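PDB 3QC2: glycosyl hydrolase from Bacteroides ovatus, which is of unknown specific function but probably acts on carbohydrates, with the five-bladed beta-propeller fold of its glycosyl hydrolase relatives. Local coordinates for residues A[136-141]-A[149-154]; A[120-125]-A[178-183]; A[160-165]-A[218-223]; A[66-71]-A[84-89]; A[250-255]-A[324-329]. All blocks are in the same frame, centred on the assembly; numbering follows the deposited sequence.

Interaction 1. Residues A[136-141]-A[149-154]; sequences MMYTQW and AVATSR
Y138 places CG between its own backbone N and carbonyl carbon (chi1 70°), and the ring swings over A149 on the next strand. Selenomethionine M137 keeps CG beside the backbone N and bends again at chi2 and chi3, which brings SE alongside V150. The two strands, 134-141 and 146-153, form an antiparallel hairpin inside a four-stranded sheet. M136 with A151 and Y138 with A149 are hydrogen-bonded pairs. M137 with V150, between them, is a non-hydrogen-bonded pair. The shortest bond runs from A149 N to Y138 O, 2.7 Å, and is nearly straight at the hydrogen (168°). CA hydrogens of V150 and M137 add weaker contacts to M136 O and A149 O.

On the face of Y138, a CH-pi contact puts A149 CB 4.1 Å from the centroid of the Y138 ring, over the face but shifted toward the rim. Y138 CE1 meets A151 CB at 3.8 Å. The amide of Q140 presses on the same A149 methyl, with Q140 CD 3.5 Å from A149 CB. On the face of V150, M137 SE lies 3.7 Å from V150 CG2; these two side chains run side by side and point the same way.

A water donates to Y138 OH at 2.8 Å and to V150 O at 2.7 Å. E116 is hydrogen-bonded to both Y138 OH and Q140 NE2. The buried hydroxyl thus has two polar partners at the far end of a ring whose face rests on a methyl. Together they should restrict how far the ring can turn.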
# COMPACT_ATOMS: atom_id res chain seq x y z
N MSE A 136 6.76 6.04 7.19
CA MSE A 136 5.63 6.05 6.29
C MSE A 136 5.99 6.56 4.93
O MSE A 136 6.52 7.65 4.79
CB MSE A 136 4.51 6.91 6.85
CG MSE A 136 3.38 7.19 5.83
SE MSE A 136 2.01 8.32 6.54
CE MSE A 136 1.28 7.07 7.75
N MSE A 137 5.67 5.76 3.91
CA MSE A 137 5.82 6.15 2.53
C MSE A 137 4.41 6.44 2.06
O MSE A 137 3.54 5.56 2.13
CB MSE A 137 6.41 5.01 1.71
CG MSE A 137 7.81 4.56 2.14
SE MSE A 137 9.15 5.96 1.94
CE MSE A 137 8.89 6.38 0.14
N TYR A 138 4.16 7.67 1.60
CA TYR A 138 2.82 8.06 1.13
C TYR A 138 2.90 8.99 -0.05
O TYR A 138 3.99 9.47 -0.40
CB TYR A 138 2.05 8.74 2.24
CG TYR A 138 2.56 10.12 2.61
CD1 TYR A 138 3.69 10.27 3.43
CD2 TYR A 138 1.91 11.27 2.17
CE1 TYR A 138 4.16 11.55 3.79
CE2 TYR A 138 2.38 12.56 2.52
CZ TYR A 138 3.50 12.68 3.33
OH TYR A 138 3.96 13.92 3.69
N THR A 139 1.75 9.28 -0.66
CA THR A 139 1.68 10.15 -1.80
C THR A 139 1.20 11.55 -1.44
O THR A 139 0.16 11.71 -0.79
CB THR A 139 0.69 9.61 -2.87
OG1 THR A 139 1.00 8.24 -3.20
CG2 THR A 139 0.74 10.48 -4.14
N GLN A 140 1.96 12.55 -1.87
CA GLN A 140 1.57 13.95 -1.71
C GLN A 140 0.79 14.31 -2.98
O GLN A 140 1.25 14.01 -4.09
CB GLN A 140 2.81 14.85 -1.57
CG GLN A 140 3.58 14.62 -0.28
CD GLN A 140 4.77 15.52 -0.14
OE1 GLN A 140 5.60 15.63 -1.06
NE2 GLN A 140 4.90 16.15 1.02
N TRP A 141 -0.38 14.94 -2.82
CA TRP A 141 -1.21 15.27 -3.97
C TRP A 141 -1.73 16.71 -3.91
O TRP A 141 -2.37 17.10 -2.93
CB TRP A 141 -2.35 14.24 -4.10
CG TRP A 141 -3.27 14.36 -5.37
CD1 TRP A 141 -4.64 14.34 -5.38
CD2 TRP A 141 -2.86 14.52 -6.75
NE1 TRP A 141 -5.11 14.46 -6.67
CE2 TRP A 141 -4.05 14.58 -7.53
CE3 TRP A 141 -1.62 14.62 -7.39
CZ2 TRP A 141 -4.03 14.73 -8.94
CZ3 TRP A 141 -1.60 14.77 -8.80
CH2 TRP A 141 -2.80 14.83 -9.55
N ALA A 149 6.52 10.49 -0.74
CA ALA A 149 7.12 11.25 0.36
C ALA A 149 7.29 10.41 1.60
O ALA A 149 6.73 9.32 1.71
CB ALA A 149 6.28 12.49 0.67
N VAL A 150 8.06 10.94 2.55
CA VAL A 150 8.36 10.26 3.78
C VAL A 150 7.90 11.01 5.02
O VAL A 150 7.96 12.25 5.08
CB VAL A 150 9.90 10.02 3.89
CG1 VAL A 150 10.22 9.16 5.13
CG2 VAL A 150 10.43 9.35 2.63
N ALA A 151 7.43 10.24 6.01
CA ALA A 151 7.01 10.77 7.31
C ALA A 151 7.42 9.76 8.39
O ALA A 151 7.24 8.57 8.20
CB ALA A 151 5.51 11.01 7.35
N THR A 152 8.00 10.22 9.50
CA THR A 152 8.42 9.31 10.58
C THR A 152 7.67 9.59 11.88
O THR A 152 7.24 10.71 12.13
CB THR A 152 9.94 9.38 10.86
OG1 THR A 152 10.33 10.74 11.11
CG2 THR A 152 10.71 8.84 9.70
N SER A 153 7.56 8.55 12.69
CA SER A 153 6.87 8.62 13.97
C SER A 153 7.31 7.51 14.89
O SER A 153 7.83 6.47 14.44
CB SER A 153 5.38 8.49 13.74
OG SER A 153 4.70 8.25 14.96
N ARG A 154 7.10 7.72 16.18
CA ARG A 154 7.39 6.69 17.19
C ARG A 154 6.12 6.18 17.89
O ARG A 154 6.16 5.12 18.52
CB ARG A 154 8.45 7.17 18.18
CG ARG A 154 9.81 7.28 17.50
CD ARG A 154 10.95 7.60 18.40
NE ARG A 154 12.19 7.63 17.60
CZ ARG A 154 12.95 6.56 17.30
NH1 ARG A 154 12.63 5.32 17.75
NH2 ARG A 154 14.03 6.72 16.54
O HOH W 1 6.69 14.34 3.87

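Interaction 2. Residues A[120-125]-A[178-183]; sequences GCEDPR and GCKSGS
This contact belongs to the centre of the fold, where strand 120-128 of one sheet faces the start of strand 182-189 of another. As in a beta-propeller, these strands probably lie toward the central axis. The touching parts, 122-125 and 180-183, run nearly the same way, 15° apart, but they are joined by side chains and water rather than by direct backbone bonds.

R125 carries most of the contact. Its chain is extended from CG to NE and lies along the backbone of 181-182. R125 CD comes 3.2 Å from G182 O. One face of the guanidinium covers S181, whose CA sits 3.5 Å above the plane of that R125 group, toward its rim. R125 NH2 is 3.4 Å from S181 OG, but the angle is too poor for a hydrogen bond. The strong partners of this guanidinium are outside: NE bonds G251 O and NH2 bonds C250 O. S181 OG bonds E249.

Waters bridge the rest. One donates to D123 OD2 and to S181 OG, each at 2.8 Å, and accepts from R125 NH1. Another donates to E122 OE1 at 2.8 Å and to D123 OD2, and accepts weakly from K180 NZ. E122 OE1 and K180 NZ stay 4.4 Å apart, too far for a salt bridge. R70 forms salt bridges with E122 and D123.

The opposite charges therefore meet through water, which probably softens their attraction, while R125 is held flat against the neighbouring backbone.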
# COMPACT_ATOMS: atom_id res chain seq x y z
N GLY A 120 -4.18 16.30 -0.68
CA GLY A 120 -3.90 15.70 0.60
C GLY A 120 -2.81 14.66 0.59
O GLY A 120 -1.92 14.68 -0.28
N CYS A 121 -2.89 13.75 1.56
CA CYS A 121 -1.92 12.69 1.77
C CYS A 121 -2.60 11.31 1.53
O CYS A 121 -3.51 10.93 2.26
CB CYS A 121 -1.39 12.80 3.19
SG CYS A 121 -0.76 14.50 3.59
N GLU A 122 -2.14 10.59 0.52
CA GLU A 122 -2.76 9.33 0.11
C GLU A 122 -1.92 8.07 0.27
O GLU A 122 -0.72 8.12 0.41
CB GLU A 122 -3.09 9.40 -1.39
CG GLU A 122 -3.87 10.60 -1.87
CD GLU A 122 -4.05 10.59 -3.40
OE1 GLU A 122 -3.29 9.88 -4.08
OE2 GLU A 122 -4.94 11.29 -3.90
N ASP A 123 -2.62 6.94 0.20
CA ASP A 123 -2.03 5.62 0.14
C ASP A 123 -0.75 5.41 0.95
O ASP A 123 0.36 5.33 0.40
CB ASP A 123 -1.73 5.28 -1.33
CG ASP A 123 -2.95 5.45 -2.23
OD1 ASP A 123 -4.05 5.70 -1.71
OD2 ASP A 123 -2.80 5.32 -3.47
N PRO A 124 -0.89 5.30 2.27
CA PRO A 124 0.25 5.08 3.10
C PRO A 124 0.70 3.62 3.18
O PRO A 124 -0.11 2.68 3.04
CB PRO A 124 -0.24 5.54 4.49
CG PRO A 124 -1.66 5.31 4.46
CD PRO A 124 -2.09 5.60 3.06
N ARG A 125 1.99 3.46 3.39
CA ARG A 125 2.63 2.18 3.62
C ARG A 125 3.57 2.44 4.78
O ARG A 125 4.34 3.41 4.75
CB ARG A 125 3.37 1.70 2.38
CG ARG A 125 2.45 1.26 1.26
CD ARG A 125 3.15 1.22 -0.06
NE ARG A 125 2.28 0.78 -1.14
CZ ARG A 125 1.36 1.53 -1.74
NH1 ARG A 125 1.13 2.78 -1.35
NH2 ARG A 125 0.63 1.00 -2.73
N GLY A 178 6.84 12.42 -10.98
CA GLY A 178 5.53 11.94 -10.58
C GLY A 178 5.70 10.51 -10.11
O GLY A 178 6.13 9.65 -10.88
N CYS A 179 5.39 10.24 -8.84
CA CYS A 179 5.58 8.89 -8.31
C CYS A 179 4.73 8.62 -7.09
O CYS A 179 4.20 9.53 -6.46
CB CYS A 179 7.06 8.67 -7.97
SG CYS A 179 7.78 9.95 -6.87
N LYS A 180 4.62 7.34 -6.77
CA LYS A 180 3.84 6.89 -5.62
C LYS A 180 4.12 5.42 -5.31
O LYS A 180 4.86 4.74 -6.04
CB LYS A 180 2.34 7.08 -5.89
CG LYS A 180 1.84 6.43 -7.19
CD LYS A 180 0.30 6.50 -7.34
CE LYS A 180 -0.21 7.91 -7.54
NZ LYS A 180 -1.71 7.94 -7.72
N SER A 181 3.56 4.95 -4.18
CA SER A 181 3.63 3.54 -3.78
C SER A 181 5.03 2.98 -3.51
O SER A 181 5.64 2.38 -4.38
CB SER A 181 2.93 2.68 -4.85
OG SER A 181 1.65 3.22 -5.16
N GLY A 182 5.51 3.16 -2.28
CA GLY A 182 6.83 2.67 -1.87
C GLY A 182 6.77 1.52 -0.86
O GLY A 182 6.25 1.69 0.25
N SER A 183 7.33 0.37 -1.24
CA SER A 183 7.36 -0.83 -0.38
C SER A 183 8.77 -1.11 0.15
O SER A 183 9.58 -1.76 -0.52
CB SER A 183 6.86 -2.04 -1.16
OG SER A 183 5.55 -1.82 -1.61
O HOH W 2 -1.43 7.77 -4.45
O HOH W 3 1.85 6.17 -1.83
O HOH W 4 -0.60 3.56 -3.57
O HOH W 5 3.60 4.77 -0.57

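Interaction 3. Residues A[160-165]-A[218-223]; sequences TKHGPA and DLIHWT
The backbones of A165 and W222 meet through a single hydrogen bond, W222 N to A165 O at 2.8 Å, with the donor tilted 21° from the carbonyl plane. It ties the residue just after strand 160-164 to the 218-223 segment. Beside it, A165 CB touches W222 CD1 at 3.9 Å, oblique to the indole.

The other half of the contact is H162 against I220. I220 CD1 stands over the centre of the H162 ring, 3.7 Å from its centroid, a CH-pi contact. I220 CG2 packs on H162 CB at 3.5 Å. The two side chains cross at about a right angle. H162 NE2 bonds T152 OG1 on the adjacent strand.

D218 shapes the turn that presents I220. Its OD1 accepts from I220 N and H221 N, an Asx turn and Asx motif, and both donors come from the same face of the carboxylate. Its OD2 takes H221 ND1 at 2.9 Å, with the carboxylate oxygen close to the imidazole plane.

Three bonds to one carboxylate thus fix the turn. The T152 bond fixes one edge of the H162 ring, and I220 covers one face.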
# COMPACT_ATOMS: atom_id res chain seq x y z
N THR A 160 6.37 13.41 11.64
CA THR A 160 7.29 14.43 11.17
C THR A 160 7.40 14.26 9.66
O THR A 160 7.80 13.21 9.18
CB THR A 160 8.68 14.27 11.78
OG1 THR A 160 8.57 14.28 13.20
CG2 THR A 160 9.60 15.42 11.32
N LYS A 161 7.03 15.31 8.91
CA LYS A 161 7.08 15.28 7.46
C LYS A 161 8.47 15.66 6.98
O LYS A 161 8.98 16.73 7.33
CB LYS A 161 6.05 16.25 6.89
CG LYS A 161 4.59 15.97 7.34
CD LYS A 161 3.61 16.94 6.69
CE LYS A 161 2.17 16.65 7.10
NZ LYS A 161 1.19 17.54 6.39
N HIS A 162 9.08 14.79 6.19
CA HIS A 162 10.43 15.03 5.67
C HIS A 162 10.44 15.39 4.18
O HIS A 162 11.51 15.61 3.61
CB HIS A 162 11.30 13.80 5.91
CG HIS A 162 11.43 13.42 7.36
ND1 HIS A 162 12.37 13.98 8.19
CD2 HIS A 162 10.74 12.52 8.11
CE1 HIS A 162 12.26 13.45 9.40
NE2 HIS A 162 11.27 12.57 9.38
N GLY A 163 9.26 15.43 3.56
CA GLY A 163 9.15 15.79 2.15
C GLY A 163 9.36 14.63 1.19
O GLY A 163 9.49 13.50 1.62
N PRO A 164 9.37 14.92 -0.12
CA PRO A 164 9.56 13.91 -1.16
C PRO A 164 10.78 13.00 -0.92
O PRO A 164 11.84 13.49 -0.55
CB PRO A 164 9.75 14.74 -2.43
CG PRO A 164 9.03 15.99 -2.18
CD PRO A 164 9.11 16.26 -0.71
N ALA A 165 10.60 11.70 -1.14
CA ALA A 165 11.66 10.73 -0.92
C ALA A 165 12.87 10.96 -1.83
O ALA A 165 14.02 10.75 -1.42
CB ALA A 165 11.10 9.28 -1.13
N ASP A 218 19.62 6.58 5.44
CA ASP A 218 18.91 7.08 6.63
C ASP A 218 17.37 6.92 6.62
O ASP A 218 16.69 7.46 7.49
CB ASP A 218 19.25 8.58 6.81
CG ASP A 218 18.86 9.42 5.57
OD1 ASP A 218 18.11 8.92 4.70
OD2 ASP A 218 19.31 10.59 5.48
N LEU A 219 16.82 6.21 5.63
CA LEU A 219 15.35 6.01 5.50
C LEU A 219 14.56 7.28 5.10
O LEU A 219 13.36 7.19 4.83
CB LEU A 219 14.74 5.39 6.80
CG LEU A 219 15.20 3.97 7.11
CD1 LEU A 219 14.87 3.56 8.53
CD2 LEU A 219 14.60 2.99 6.09
N ILE A 220 15.23 8.45 5.05
CA ILE A 220 14.57 9.73 4.71
C ILE A 220 14.87 10.14 3.28
O ILE A 220 13.97 10.39 2.50
CB ILE A 220 15.04 10.87 5.65
CG1 ILE A 220 14.80 10.50 7.13
CG2 ILE A 220 14.35 12.17 5.30
CD1 ILE A 220 13.39 10.07 7.43
N HIS A 221 16.16 10.22 2.95
CA HIS A 221 16.61 10.61 1.61
C HIS A 221 16.88 9.37 0.78
O HIS A 221 17.82 8.62 1.06
CB HIS A 221 17.86 11.48 1.70
CG HIS A 221 17.68 12.69 2.57
ND1 HIS A 221 18.00 12.70 3.91
CD2 HIS A 221 17.21 13.93 2.29
CE1 HIS A 221 17.74 13.90 4.41
NE2 HIS A 221 17.26 14.66 3.45
N TRP A 222 16.06 9.15 -0.24
CA TRP A 222 16.18 7.96 -1.10
C TRP A 222 16.78 8.29 -2.44
O TRP A 222 16.56 9.38 -2.98
CB TRP A 222 14.81 7.30 -1.27
CG TRP A 222 14.31 6.69 -0.03
CD1 TRP A 222 13.66 7.33 0.99
CD2 TRP A 222 14.43 5.32 0.36
NE1 TRP A 222 13.36 6.44 1.99
CE2 TRP A 222 13.82 5.20 1.63
CE3 TRP A 222 15.00 4.19 -0.24
CZ2 TRP A 222 13.75 3.97 2.33
CZ3 TRP A 222 14.93 2.95 0.45
CH2 TRP A 222 14.31 2.86 1.72
N THR A 223 17.54 7.34 -2.96
CA THR A 223 18.20 7.48 -4.25
C THR A 223 17.70 6.36 -5.18
O THR A 223 17.94 5.18 -4.92
CB THR A 223 19.74 7.37 -4.10
OG1 THR A 223 20.20 8.33 -3.14
CG2 THR A 223 20.44 7.61 -5.44

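Interaction 4. Residues A[66-71]-A[84-89]; sequences VVLYRA and SRLGYA
G87 N gives a 2.7 Å hydrogen bond to Y69 O, in the carbonyl plane; V67 N to A89 O is equally short. They belong to the antiparallel hairpin of strands 64-72 and 84-91. The hydrogen-bonded pairs are V67 with A89, Y69 with G87 and A71 with R85. The return bond, Y69 N to G87 O, is longer at 3.0 Å, its donor above the carbonyl plane.

G87 has no side chain, and the Y69 ring lies flat over it. G87 CA is 3.6 Å from the centroid of the Y69 ring, a CH-pi contact. Y69 CE1 also reaches A89 CB, at the ring edge.

On the other face, V66 CG1 meets Y88 CE2 at 3.7 Å. L68 reaches Y88 with CD1 and L86 with CD2. R70, extended from CG to NE, gives NE to S84 OG at 3.0 Å, the oxygen tilted from the guanidinium plane; its guanidinium is also salt-bridged to E72, E122 and D123.

The hairpin is the middle of a four-stranded sheet, with 52-61 on one side and 98-99 on the other. The face of L68 and L86 packs on strand 120-128 of the next sheet. At the opposite face, Y69 OH bonds E49 and R99.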
# COMPACT_ATOMS: atom_id res chain seq x y z
N VAL A 66 -2.24 -1.63 14.38
CA VAL A 66 -2.68 -0.26 14.10
C VAL A 66 -2.80 -0.07 12.59
O VAL A 66 -1.93 -0.48 11.83
CB VAL A 66 -1.70 0.79 14.66
CG1 VAL A 66 -2.03 2.18 14.12
CG2 VAL A 66 -1.72 0.79 16.19
N VAL A 67 -3.91 0.53 12.18
CA VAL A 67 -4.15 0.81 10.79
C VAL A 67 -4.33 2.31 10.59
O VAL A 67 -5.01 2.96 11.37
CB VAL A 67 -5.42 0.07 10.26
CG1 VAL A 67 -5.97 0.74 9.01
CG2 VAL A 67 -5.12 -1.42 10.01
N LEU A 68 -3.66 2.85 9.58
CA LEU A 68 -3.88 4.22 9.14
C LEU A 68 -4.58 4.11 7.80
O LEU A 68 -4.01 3.56 6.85
CB LEU A 68 -2.60 5.04 9.03
CG LEU A 68 -2.15 5.72 10.33
CD1 LEU A 68 -1.71 4.72 11.32
CD2 LEU A 68 -1.04 6.70 10.02
N TYR A 69 -5.80 4.63 7.73
CA TYR A 69 -6.60 4.52 6.52
C TYR A 69 -6.78 5.85 5.80
O TYR A 69 -6.94 6.89 6.44
CB TYR A 69 -7.98 3.90 6.84
CG TYR A 69 -8.79 4.63 7.92
CD1 TYR A 69 -8.64 4.32 9.26
CD2 TYR A 69 -9.72 5.61 7.58
CE1 TYR A 69 -9.40 4.98 10.26
CE2 TYR A 69 -10.48 6.28 8.56
CZ TYR A 69 -10.31 5.95 9.90
OH TYR A 69 -11.05 6.58 10.86
N ARG A 70 -6.73 5.80 4.47
CA ARG A 70 -6.97 6.96 3.64
C ARG A 70 -8.45 7.30 3.72
O ARG A 70 -9.28 6.47 3.40
CB ARG A 70 -6.60 6.67 2.18
CG ARG A 70 -6.99 7.76 1.19
CD ARG A 70 -6.56 7.41 -0.22
NE ARG A 70 -7.03 8.39 -1.19
CZ ARG A 70 -6.80 8.34 -2.51
NH1 ARG A 70 -6.08 7.34 -3.05
NH2 ARG A 70 -7.29 9.30 -3.31
N ALA A 71 -8.76 8.51 4.16
CA ALA A 71 -10.14 8.96 4.29
C ALA A 71 -10.38 10.21 3.45
O ALA A 71 -9.52 11.10 3.39
CB ALA A 71 -10.45 9.25 5.73
N SER A 84 -7.55 13.94 0.80
CA SER A 84 -7.20 12.73 1.56
C SER A 84 -6.46 13.02 2.84
O SER A 84 -5.47 13.75 2.84
CB SER A 84 -6.37 11.77 0.70
OG SER A 84 -7.15 11.23 -0.34
N ARG A 85 -6.95 12.45 3.93
CA ARG A 85 -6.33 12.56 5.26
C ARG A 85 -6.28 11.13 5.83
O ARG A 85 -7.08 10.27 5.45
CB ARG A 85 -7.12 13.49 6.16
CG ARG A 85 -7.22 14.94 5.64
CD ARG A 85 -8.09 15.83 6.54
NE ARG A 85 -8.24 17.19 6.00
CZ ARG A 85 -9.11 17.55 5.05
NH1 ARG A 85 -9.95 16.66 4.50
NH2 ARG A 85 -9.15 18.81 4.64
N LEU A 86 -5.34 10.88 6.74
CA LEU A 86 -5.19 9.53 7.29
C LEU A 86 -5.85 9.37 8.65
O LEU A 86 -5.53 10.10 9.60
CB LEU A 86 -3.72 9.13 7.38
CG LEU A 86 -2.90 9.23 6.09
CD1 LEU A 86 -1.52 8.67 6.34
CD2 LEU A 86 -3.55 8.52 4.94
N GLY A 87 -6.78 8.42 8.71
CA GLY A 87 -7.46 8.08 9.95
C GLY A 87 -6.62 7.07 10.69
O GLY A 87 -5.77 6.41 10.10
N TYR A 88 -6.86 6.95 12.00
CA TYR A 88 -6.11 6.04 12.88
C TYR A 88 -7.08 5.07 13.55
O TYR A 88 -8.11 5.47 14.04
CB TYR A 88 -5.37 6.88 13.94
CG TYR A 88 -4.59 6.10 15.02
CD1 TYR A 88 -5.24 5.51 16.11
CD2 TYR A 88 -3.19 6.01 14.97
CE1 TYR A 88 -4.53 4.82 17.10
CE2 TYR A 88 -2.48 5.32 15.95
CZ TYR A 88 -3.15 4.73 17.01
OH TYR A 88 -2.44 4.05 17.98
N ALA A 89 -6.72 3.78 13.55
CA ALA A 89 -7.54 2.72 14.16
C ALA A 89 -6.64 1.66 14.75
O ALA A 89 -5.58 1.36 14.20
CB ALA A 89 -8.44 2.12 13.15
O HOH W 6 -10.34 13.73 4.79

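Interaction 5. Residues A[250-255]-A[324-329]; sequences CGPPAI and VFIEGM
Apolar contacts make up most of this meeting, and P252 is in the middle of them. P252 CD touches I326 CG1 at 3.9 Å. P252 CB touches M329 CB, also at 3.9 Å, and P252 CG lies 4.0 Å from M329 SE. The proline ring crosses both neighbours obliquely. I326 has CG1 between its backbone N and carbonyl carbon (chi1 62°), and from there CG1 meets the CD end of the proline. The extended chain of selenomethionine M329 carries SE past P252 CG to within 4.3 Å of I255 CD1.

Carbon-to-oxygen contacts are the second kind. P252 CA lies 3.3 Å from E327 O in a bent CA-H...O contact (127° at the hydrogen). G251 CA lies 3.4 Å from I326 O.

The strand 324-332 carries a classic beta bulge here: E327 and G328 both face Y339 of strand 335-342. The bulge lies where P252 approaches most closely, CA to CA 4.2 Å from E327. This strand is an edge strand of its three-stranded sheet, while 247-257 belongs to another. The contact therefore joins two sheets near the centre of the fold.

Polar bonds go to residues around the contact. S183 OG can share its one proton between G251 O and P252 O. I326 N bonds N266 OD1. Strand 260-268 also supplies L264, which touches I255, I326 and M329.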
# COMPACT_ATOMS: atom_id res chain seq x y z
N CYS A 250 3.25 -1.40 -6.52
CA CYS A 250 3.71 -1.92 -5.27
C CYS A 250 2.61 -1.90 -4.20
O CYS A 250 1.89 -0.92 -4.05
CB CYS A 250 4.92 -1.12 -4.79
SG CYS A 250 6.40 -1.34 -5.78
N GLY A 251 2.48 -3.00 -3.47
CA GLY A 251 1.48 -3.13 -2.41
C GLY A 251 2.12 -2.86 -1.05
O GLY A 251 2.73 -1.81 -0.86
N PRO A 252 1.97 -3.80 -0.10
CA PRO A 252 2.59 -3.58 1.21
C PRO A 252 4.13 -3.73 1.15
O PRO A 252 4.67 -4.06 0.08
CB PRO A 252 1.95 -4.67 2.08
CG PRO A 252 1.48 -5.68 1.17
CD PRO A 252 1.25 -5.07 -0.17
N PRO A 253 4.83 -3.48 2.29
CA PRO A 253 6.28 -3.62 2.34
C PRO A 253 6.74 -5.00 1.87
O PRO A 253 6.05 -6.00 2.11
CB PRO A 253 6.60 -3.43 3.83
CG PRO A 253 5.57 -2.51 4.31
CD PRO A 253 4.31 -2.87 3.53
N ALA A 254 7.89 -5.05 1.18
CA ALA A 254 8.45 -6.30 0.67
C ALA A 254 9.03 -7.10 1.85
O ALA A 254 9.51 -6.52 2.82
CB ALA A 254 9.53 -6.02 -0.37
N ILE A 255 8.97 -8.44 1.75
CA ILE A 255 9.44 -9.35 2.82
C ILE A 255 10.57 -10.30 2.37
O ILE A 255 10.40 -11.11 1.45
CB ILE A 255 8.29 -10.25 3.40
CG1 ILE A 255 7.06 -9.42 3.79
CG2 ILE A 255 8.78 -11.05 4.60
CD1 ILE A 255 6.26 -8.93 2.63
N VAL A 324 -9.87 -4.60 -5.62
CA VAL A 324 -9.15 -4.66 -4.33
C VAL A 324 -7.72 -4.14 -4.49
O VAL A 324 -7.07 -4.41 -5.49
CB VAL A 324 -9.12 -6.09 -3.70
CG1 VAL A 324 -10.51 -6.52 -3.31
CG2 VAL A 324 -8.47 -7.10 -4.65
N PHE A 325 -7.25 -3.38 -3.51
CA PHE A 325 -5.91 -2.79 -3.54
C PHE A 325 -5.17 -3.10 -2.23
O PHE A 325 -5.43 -2.46 -1.20
CB PHE A 325 -6.05 -1.28 -3.78
CG PHE A 325 -4.77 -0.59 -4.09
CD1 PHE A 325 -4.26 -0.61 -5.37
CD2 PHE A 325 -4.10 0.12 -3.12
CE1 PHE A 325 -3.07 0.04 -5.69
CE2 PHE A 325 -2.92 0.78 -3.43
CZ PHE A 325 -2.40 0.74 -4.72
N ILE A 326 -4.25 -4.09 -2.26
CA ILE A 326 -3.50 -4.50 -1.05
C ILE A 326 -2.44 -3.48 -0.71
O ILE A 326 -1.77 -2.94 -1.61
CB ILE A 326 -2.91 -5.95 -1.14
CG1 ILE A 326 -1.88 -6.10 -2.27
CG2 ILE A 326 -4.02 -6.97 -1.32
CD1 ILE A 326 -1.16 -7.46 -2.27
N GLU A 327 -2.29 -3.20 0.58
CA GLU A 327 -1.38 -2.14 1.01
C GLU A 327 -0.82 -2.28 2.44
O GLU A 327 0.26 -1.74 2.74
CB GLU A 327 -2.12 -0.81 0.85
CG GLU A 327 -1.30 0.44 1.02
CD GLU A 327 -2.08 1.69 0.56
OE1 GLU A 327 -2.96 1.56 -0.30
OE2 GLU A 327 -1.80 2.78 1.05
N GLY A 328 -1.56 -2.97 3.32
CA GLY A 328 -1.14 -3.18 4.73
C GLY A 328 -1.01 -4.66 5.02
O GLY A 328 -1.78 -5.48 4.48
N MSE A 329 -0.07 -5.02 5.89
CA MSE A 329 0.19 -6.42 6.19
C MSE A 329 0.91 -6.55 7.54
O MSE A 329 1.92 -5.90 7.77
CB MSE A 329 1.03 -7.00 5.06
CG MSE A 329 1.17 -8.47 5.04
SE MSE A 329 2.02 -9.03 3.35
CE MSE A 329 2.21 -10.91 3.78

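Along the chain, interaction 4 closes first. Interaction 2 opens next, with interaction 1 nested inside its loop. Interaction 3 alternates with interaction 2, and interaction 5 comes last. Interaction 1 lies within the sheet 120-128 to 160-164, its centre about 8 Å from those of interactions 2 and 3. These two link the edge strands of that sheet to the following one. Interaction 4 lies in the preceding sheet and touches interactions 1 and 2. Interactions 2 and 5, centres about 12 Å apart, meet where R125 bonds the carbonyls of C250 and G251. Interaction 3 is peripheral, about 20 Å between centres from interactions 4 and 5. Together they trace successive sheets around a common centre, as in a propeller.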